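PDB 3LUL: 4-amino-4-deoxychorismate lyase from Legionella pneumophila, which belongs to the class IV aminotransferase family and carries pyridoxal phosphate bound covalently to a lysine. Local coordinates for residues I207-Q212 against F265-D270. Sequence-based numbering, arbitrary orientation. Where two conformers were deposited one is given.
Sequences ISHCQQ and FLLNQD
A histidine-carboxylate hydrogen bond, H209 to D270, ties the last turns of two helices, 201-212 and the C-terminal helix 258-269, in this class IV aminotransferase-type fold. The bond reaches from one helix to the residue that directly follows the other, since D270 is where the chain leaves helical geometry. H209 NE2 donates to D270 OD2 over 2.6 Å, nearly straight at 171°. OD2 receives it through its syn lone pair and lies at the edge of the imidazole, almost in its plane. The two side chains approach from opposite directions, and ring and carboxylate are nearly coplanar, their planes 12° apart; OD1 of D270 lies 3.1 Å from H209 CE1. R205, one turn before H209, forms a salt bridge with the same OD2, so two side chains of helix 201-212 hold this oxygen. The carboxylate probably favours a protonated imidazole, while the arginine would temper that effect.

L266 supplies most of the nonpolar contact. H209 CG stands anti to its carbonyl carbon (chi1 -78°), which carries the ring across to the other helix, and CB of L266 sits over one ring face in a CH-pi contact, 4.0 Å from the centroid of the H209 imidazole. The nearest CA atoms across the two segments belong to the same pair, H209 CA and L266 CA, 7.3 Å apart. The L266 side chain also touches H213, just beyond helix 201-212, and D270 packs on F42. L267 adds a smaller touch, its CD2 methyl approaching H209 CD2 obliquely at 4.1 Å.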
loop_
_atom_site.group_PDB
_atom_site.type_symbol
_atom_site.label_atom_id
_atom_site.label_comp_id
_atom_site.label_asym_id
_atom_site.label_seq_id
_atom_site.Cartn_x
_atom_site.Cartn_y
_atom_site.Cartn_z
ATOM N N ILE B 207 4.885 18.876 -20.444
ATOM C CA ILE B 207 3.997 18.778 -21.605
ATOM C C ILE B 207 3.462 20.159 -22.031
ATOM O O ILE B 207 3.489 20.483 -23.208
ATOM C CB ILE B 207 2.855 17.760 -21.361
ATOM C CG1 ILE B 207 3.435 16.346 -21.268
ATOM C CG2 ILE B 207 1.814 17.787 -22.495
ATOM C CD1 ILE B 207 2.470 15.316 -20.711
ATOM N N SER B 208 3.030 20.965 -21.068
ATOM C CA SER B 208 2.543 22.330 -21.339
ATOM C C SER B 208 3.619 23.173 -21.997
ATOM O O SER B 208 3.366 23.822 -22.999
ATOM C CB SER B 208 2.064 23.023 -20.052
ATOM O OG SER B 208 0.849 22.471 -19.595
ATOM N N HIS B 209 4.820 23.178 -21.419
ATOM C CA HIS B 209 5.954 23.866 -22.024
ATOM C C HIS B 209 6.208 23.440 -23.474
ATOM O O HIS B 209 6.467 24.287 -24.320
ATOM C CB HIS B 209 7.256 23.672 -21.221
ATOM C CG HIS B 209 7.350 24.541 -20.003
ATOM N ND1 HIS B 209 7.315 25.914 -20.068
ATOM C CD2 HIS B 209 7.493 24.227 -18.692
ATOM C CE1 HIS B 209 7.408 26.409 -18.847
ATOM N NE2 HIS B 209 7.511 25.406 -17.992
ATOM N N CYS B 210 6.148 22.140 -23.757
ATOM C CA CYS B 210 6.405 21.645 -25.111
ATOM C C CYS B 210 5.332 22.176 -26.052
ATOM O O CYS B 210 5.642 22.641 -27.150
ATOM C CB CYS B 210 6.427 20.112 -25.146
ATOM S SG CYS B 210 7.910 19.426 -24.360
ATOM N N GLN B 211 4.084 22.137 -25.597
ATOM C CA GLN B 211 2.952 22.644 -26.398
ATOM C C GLN B 211 3.083 24.117 -26.696
ATOM O O GLN B 211 2.886 24.530 -27.835
ATOM C CB GLN B 211 1.614 22.336 -25.711
ATOM C CG GLN B 211 1.233 20.875 -25.864
ATOM C CD GLN B 211 0.171 20.383 -24.896
ATOM O OE1 GLN B 211 -0.241 21.066 -23.955
ATOM N NE2 GLN B 211 -0.252 19.154 -25.118
ATOM N N GLN B 212 3.462 24.902 -25.686
ATOM C CA GLN B 212 3.667 26.328 -25.866
ATOM C C GLN B 212 4.802 26.589 -26.837
ATOM O O GLN B 212 4.725 27.520 -27.593
ATOM C CB GLN B 212 4.010 27.036 -24.557
ATOM C CG GLN B 212 2.866 27.143 -23.545
ATOM C CD GLN B 212 3.348 27.521 -22.142
ATOM O OE1 GLN B 212 3.177 26.756 -21.181
ATOM N NE2 GLN B 212 3.969 28.695 -22.022
ATOM N N PHE B 265 15.954 24.274 -18.467
ATOM C CA PHE B 265 15.903 25.722 -18.417
ATOM C C PHE B 265 14.480 26.199 -18.177
ATOM O O PHE B 265 14.241 27.008 -17.279
ATOM C CB PHE B 265 16.490 26.361 -19.686
ATOM C CG PHE B 265 16.356 27.874 -19.700
ATOM C CD1 PHE B 265 15.208 28.471 -20.181
ATOM C CD2 PHE B 265 17.371 28.683 -19.216
ATOM C CE1 PHE B 265 15.071 29.847 -20.190
ATOM C CE2 PHE B 265 17.238 30.069 -19.230
ATOM C CZ PHE B 265 16.081 30.641 -19.714
ATOM N N LEU B 266 13.530 25.679 -18.957
ATOM C CA LEU B 266 12.147 26.132 -18.862
ATOM C C LEU B 266 11.504 25.820 -17.497
ATOM O O LEU B 266 10.860 26.688 -16.893
ATOM C CB LEU B 266 11.323 25.552 -20.011
ATOM C CG LEU B 266 11.688 26.056 -21.405
ATOM C CD1 LEU B 266 10.961 25.259 -22.463
ATOM C CD2 LEU B 266 11.406 27.566 -21.506
ATOM N N LEU B 267 11.717 24.609 -17.001
ATOM C CA LEU B 267 11.200 24.241 -15.675
ATOM C C LEU B 267 11.794 25.166 -14.621
ATOM O O LEU B 267 11.090 25.565 -13.716
ATOM C CB LEU B 267 11.483 22.783 -15.301
ATOM C CG LEU B 267 10.799 21.702 -16.143
ATOM C CD1 LEU B 267 11.389 20.337 -15.753
ATOM C CD2 LEU B 267 9.264 21.681 -16.030
ATOM N N ASN B 268 13.063 25.519 -14.779
ATOM C CA ASN B 268 13.754 26.423 -13.846
ATOM C C ASN B 268 13.229 27.839 -13.817
ATOM O O ASN B 268 13.235 28.443 -12.755
ATOM C CB ASN B 268 15.260 26.488 -14.127
ATOM C CG ASN B 268 16.027 25.349 -13.499
ATOM O OD1 ASN B 268 15.466 24.525 -12.765
ATOM N ND2 ASN B 268 17.328 25.295 -13.779
ATOM N N GLN B 269 12.822 28.381 -14.970
ATOM C CA GLN B 269 12.339 29.752 -14.990
ATOM C C GLN B 269 10.938 29.889 -14.375
ATOM O O GLN B 269 10.562 30.975 -13.943
ATOM C CB GLN B 269 12.460 30.377 -16.391
ATOM C CG GLN B 269 11.374 30.095 -17.398
ATOM C CD GLN B 269 11.514 31.014 -18.585
ATOM O OE1 GLN B 269 11.190 30.654 -19.715
ATOM N NE2 GLN B 269 12.031 32.208 -18.336
ATOM N N ASP B 270 10.186 28.793 -14.292
ATOM C CA ASP B 270 8.803 28.870 -13.801
ATOM C C ASP B 270 8.710 29.286 -12.350
ATOM O O ASP B 270 9.181 28.559 -11.459
ATOM C CB ASP B 270 8.086 27.538 -13.931
ATOM C CG ASP B 270 8.066 27.025 -15.323
ATOM O OD1 ASP B 270 8.210 27.848 -16.252
ATOM O OD2 ASP B 270 7.897 25.794 -15.479
#